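Hypothetical protein TM_1646 (Thermotoga maritima MSB8, PDB 2P61) is of unknown function, being a DUF327-family protein that folds as a bundle of four helices with a predicted coiled-coil stretch. Local coordinates at residues A[90-95]-A[106-110]; A[120-124]-A[141-145]. All blocks are in the same frame, centred on the assembly; numbering follows the deposited sequence.

Interaction 1 of 2, residues A[90-95]-A[106-110]; sequences IEKKIY and GRARL
Leu110 lies between Ile90, Glu91 and Ile94, and its two methyl groups divide the work of joining helix 73-95 to helix 105-129. Its CG stands anti to the backbone N (chi1 -171°), which carries the fork across toward the other helix. There CD1 rests 3.8 Å from CG2 of Ile90, the two side chains running past each other in opposite directions. The second branch, CD2, meets the aliphatic part of Glu91, with CG of the glutamate 4.0 Å from it and the two chains crossing nearly at right angles; the same CD2 also has CG2 of Ile94 beside it at 4.3 Å.

One turn further on, Ile94 faces Gly106, its CG2 lying 4.0 Å from the glycine C. Ile94 lays this methyl, which is turned away from its own backbone N and sits beside the carbonyl carbon, against the main chain where Gly106 joins Arg107, and the CA atoms of Ile94 and Gly106, 6.6 Å apart, are the closest between the two segments. Tyr95 and Arg107 close the outer end. The methylene groups of the arginine pass the edge of the tyrosine ring, where CD comes within 3.8 Å of CE1 and CG lies in the ring plane. Ring and guanidinium planes are 65° apart, so the two are not stacked, and it is hydrocarbon that touches the ring.

The segments run antiparallel, their axes at 156° and 10.1 Å apart at closest approach, as in neighbouring helices of an up-and-down bundle. Ile90 also reaches Leu53 of helix 37-69, which ties this pairing to a third helix. No hydrogen bond or salt bridge spans the two segments; the contact is dispersive, and the pairing probably depends on how well the branched aliphatic groups fit, with the methylenes of charged residues extending the apolar surface outward.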
# COMPACT_ATOMS: atom_id res chain seq x y z
N ILE A 90 0.93 8.76 0.86
CA ILE A 90 1.70 8.84 2.12
C ILE A 90 3.05 9.56 1.99
O ILE A 90 3.42 10.26 2.93
CB ILE A 90 1.95 7.44 2.80
CG1 ILE A 90 2.05 7.55 4.33
CG2 ILE A 90 3.19 6.73 2.22
CD1 ILE A 90 0.71 7.47 5.05
N GLU A 91 3.78 9.39 0.88
CA GLU A 91 4.95 10.24 0.64
C GLU A 91 4.58 11.68 0.87
O GLU A 91 5.15 12.31 1.77
CB GLU A 91 5.48 10.14 -0.79
CG GLU A 91 6.84 9.48 -0.87
CD GLU A 91 7.69 9.94 -2.06
OE1 GLU A 91 7.65 11.16 -2.43
OE2 GLU A 91 8.44 9.07 -2.59
N LYS A 92 3.61 12.18 0.06
CA LYS A 92 3.13 13.54 0.16
C LYS A 92 2.89 13.89 1.61
O LYS A 92 3.53 14.75 2.14
CB LYS A 92 1.89 13.79 -0.69
CG LYS A 92 2.13 13.70 -2.22
CD LYS A 92 0.97 14.38 -3.03
CE LYS A 92 0.80 13.80 -4.52
NZ LYS A 92 -0.65 13.81 -5.10
N LYS A 93 2.04 13.17 2.31
CA LYS A 93 1.84 13.48 3.71
C LYS A 93 3.13 13.48 4.55
O LYS A 93 3.36 14.38 5.34
CB LYS A 93 0.78 12.59 4.35
CG LYS A 93 0.31 13.17 5.65
CD LYS A 93 -0.41 12.20 6.57
CE LYS A 93 -1.30 13.02 7.53
NZ LYS A 93 -2.61 12.34 7.86
N ILE A 94 3.99 12.48 4.43
CA ILE A 94 5.12 12.47 5.33
C ILE A 94 6.07 13.58 5.03
O ILE A 94 6.55 14.20 5.96
CB ILE A 94 5.80 11.09 5.46
CG1 ILE A 94 5.05 10.28 6.49
CG2 ILE A 94 7.29 11.19 5.88
CD1 ILE A 94 4.73 8.90 6.04
N TYR A 95 6.31 13.88 3.75
CA TYR A 95 7.18 15.02 3.37
C TYR A 95 6.55 16.34 3.77
O TYR A 95 6.84 16.83 4.87
CB TYR A 95 7.53 15.05 1.88
CG TYR A 95 8.57 14.05 1.45
CD1 TYR A 95 9.50 13.53 2.35
CD2 TYR A 95 8.65 13.63 0.12
CE1 TYR A 95 10.48 12.60 1.96
CE2 TYR A 95 9.64 12.69 -0.29
CZ TYR A 95 10.55 12.19 0.64
OH TYR A 95 11.51 11.27 0.26
N GLY A 106 10.40 9.99 10.53
CA GLY A 106 9.33 9.65 9.58
C GLY A 106 9.86 9.26 8.21
O GLY A 106 9.50 8.20 7.72
N ARG A 107 10.72 10.09 7.60
CA ARG A 107 11.16 9.86 6.25
C ARG A 107 12.02 8.64 6.19
O ARG A 107 12.20 8.02 5.14
CB ARG A 107 12.01 11.01 5.71
CG ARG A 107 11.48 12.39 5.78
CD ARG A 107 12.54 13.33 5.10
NE ARG A 107 12.69 14.67 5.73
CZ ARG A 107 13.86 15.32 5.85
NH1 ARG A 107 15.01 14.78 5.41
NH2 ARG A 107 13.90 16.53 6.43
N ALA A 108 12.64 8.32 7.32
CA ALA A 108 13.60 7.21 7.37
C ALA A 108 12.83 5.90 7.46
O ALA A 108 13.15 4.95 6.76
CB ALA A 108 14.56 7.37 8.56
N ARG A 109 11.81 5.83 8.30
CA ARG A 109 10.95 4.64 8.22
C ARG A 109 10.41 4.48 6.79
O ARG A 109 10.80 3.52 6.08
CB ARG A 109 9.89 4.63 9.28
CG ARG A 109 10.51 4.70 10.69
CD ARG A 109 9.47 4.48 11.75
NE ARG A 109 9.47 5.53 12.77
CZ ARG A 109 10.11 5.43 13.93
NH1 ARG A 109 10.83 4.33 14.21
NH2 ARG A 109 10.06 6.42 14.81
N LEU A 110 9.61 5.43 6.31
CA LEU A 110 9.27 5.47 4.89
C LEU A 110 10.31 4.92 3.92
O LEU A 110 10.02 4.04 3.11
CB LEU A 110 8.92 6.87 4.45
CG LEU A 110 8.35 7.03 3.03
CD1 LEU A 110 6.93 6.40 2.85
CD2 LEU A 110 8.36 8.53 2.73

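Interaction 2 of 2, residues A[120-124]-A[141-145]; sequences KLMDL and RIEEI
Segments 120-124 and 141-145 pack antiparallel, their axes 10.9 Å apart at closest approach and at 167°, with Lys120 opposite Ile145 and Leu124 opposite Arg141. Lys120 serves two partners: its CB lies 3.6 Å from CG1 of Ile145, while bends at chi2 and chi3 turn the chain across Glu144, so that NZ forms a long salt bridge of 3.8 Å to OE1. Replacement by an alanine would probably keep the CB contact with Ile145 but leave the Glu144 carboxylate without this partner. Deeper in, Leu124 CD2 meets Ile145 CD1 at 4.0 Å, and Ile142 CG1 borders the same methyl of Leu124. Arg141, extended from CG to NE, brings NH1 to 3.6 Å from CB of Asp123, whereas the Asp123 carboxylate stays beyond contact with it; NE is hydrogen-bonded to the carbonyl O of Ile136, in the link leading into helix 138-153. The outer face is thus polar and the inner one aliphatic. On that inner side Leu121, Ile142 and Ile145 all touch Tyr79 of helix 73-95, and Ile142 continues onto Leu67 and Val68 of helix 37-69, so this helix pair closes against the other two.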
# COMPACT_ATOMS: atom_id res chain seq x y z
N LYS A 120 8.99 -7.56 -1.12
CA LYS A 120 8.06 -8.63 -0.83
C LYS A 120 7.18 -8.77 -2.03
O LYS A 120 6.89 -9.88 -2.46
CB LYS A 120 7.22 -8.35 0.42
CG LYS A 120 8.02 -7.90 1.58
CD LYS A 120 8.27 -9.05 2.44
CE LYS A 120 9.72 -9.61 2.39
NZ LYS A 120 9.80 -10.65 3.52
N LEU A 121 6.76 -7.65 -2.58
CA LEU A 121 6.17 -7.62 -3.91
C LEU A 121 7.04 -8.32 -4.90
O LEU A 121 6.48 -9.00 -5.74
CB LEU A 121 5.87 -6.22 -4.37
CG LEU A 121 4.66 -5.50 -3.73
CD1 LEU A 121 4.47 -4.17 -4.43
CD2 LEU A 121 3.45 -6.35 -3.96
N MET A 122 8.38 -8.26 -4.83
CA MET A 122 9.14 -9.01 -5.83
C MET A 122 9.27 -10.52 -5.47
O MET A 122 9.26 -11.38 -6.37
CB MET A 122 10.48 -8.33 -6.16
CG MET A 122 11.45 -9.07 -7.17
SD MET A 122 10.89 -9.40 -8.86
CE MET A 122 10.41 -7.73 -9.25
N ASP A 123 9.35 -10.87 -4.18
CA ASP A 123 9.24 -12.24 -3.77
C ASP A 123 7.90 -12.78 -4.23
O ASP A 123 7.86 -13.81 -4.84
CB ASP A 123 9.43 -12.40 -2.26
CG ASP A 123 10.82 -11.98 -1.79
OD1 ASP A 123 11.71 -11.81 -2.65
OD2 ASP A 123 11.05 -11.81 -0.56
N LEU A 124 6.81 -12.11 -3.94
CA LEU A 124 5.49 -12.61 -4.31
C LEU A 124 5.40 -12.94 -5.83
O LEU A 124 5.25 -14.11 -6.20
CB LEU A 124 4.46 -11.56 -3.90
CG LEU A 124 2.97 -11.45 -4.18
CD1 LEU A 124 2.39 -12.73 -4.57
CD2 LEU A 124 2.37 -11.08 -2.90
N ARG A 141 1.70 -13.95 2.91
CA ARG A 141 2.45 -12.91 2.18
C ARG A 141 1.64 -11.64 2.10
O ARG A 141 2.20 -10.57 2.21
CB ARG A 141 2.72 -13.37 0.76
CG ARG A 141 3.79 -14.38 0.76
CD ARG A 141 4.27 -14.66 -0.62
NE ARG A 141 5.27 -15.71 -0.54
CZ ARG A 141 6.55 -15.47 -0.35
NH1 ARG A 141 7.00 -14.21 -0.31
NH2 ARG A 141 7.36 -16.49 -0.24
N ILE A 142 0.32 -11.75 1.96
CA ILE A 142 -0.48 -10.55 1.95
C ILE A 142 -0.82 -9.90 3.34
O ILE A 142 -0.86 -8.68 3.47
CB ILE A 142 -1.68 -10.77 1.05
CG1 ILE A 142 -1.20 -10.85 -0.42
CG2 ILE A 142 -2.72 -9.71 1.22
CD1 ILE A 142 -2.26 -11.52 -1.25
N GLU A 143 -1.04 -10.68 4.40
CA GLU A 143 -1.21 -10.08 5.68
C GLU A 143 0.04 -9.28 5.99
O GLU A 143 -0.00 -8.13 6.47
CB GLU A 143 -1.52 -11.15 6.73
CG GLU A 143 -3.00 -11.49 6.62
CD GLU A 143 -3.40 -12.84 7.14
OE1 GLU A 143 -2.44 -13.63 7.47
OE2 GLU A 143 -4.68 -13.04 7.21
N GLU A 144 1.18 -9.86 5.67
CA GLU A 144 2.42 -9.23 5.97
C GLU A 144 2.62 -7.94 5.18
O GLU A 144 2.98 -6.95 5.79
CB GLU A 144 3.59 -10.24 5.83
CG GLU A 144 4.93 -9.65 5.40
CD GLU A 144 6.12 -10.69 5.50
OE1 GLU A 144 6.27 -11.60 4.59
OE2 GLU A 144 6.91 -10.51 6.48
N ILE A 145 2.37 -7.89 3.86
CA ILE A 145 2.49 -6.64 3.11
C ILE A 145 1.44 -5.57 3.55
O ILE A 145 1.79 -4.35 3.80
CB ILE A 145 2.46 -6.86 1.57
CG1 ILE A 145 3.71 -7.56 1.03
CG2 ILE A 145 2.22 -5.55 0.78
CD1 ILE A 145 3.28 -8.38 -0.16

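Overall arrangement
Helix 105-129 takes part in both contacts, one bundle helix serving two antiparallel neighbours in turn. Near its start it pairs with helix 73-95 in interaction 1; about four turns later it pairs with helix 138-153 in interaction 2. The centres of the two contacts are 21 Å apart and their nearest atoms about 11 Å, so they do not touch, and along the chain the first closes before the second opens. Interaction 1 has no hydrogen bond or salt bridge across its segments, while interaction 2 adds a long salt bridge on its polar side. Helix 73-95 connects them indirectly, supplying one side of 90-95/106-110 and, through Tyr79 and Ile83, packing against 120-124/141-145.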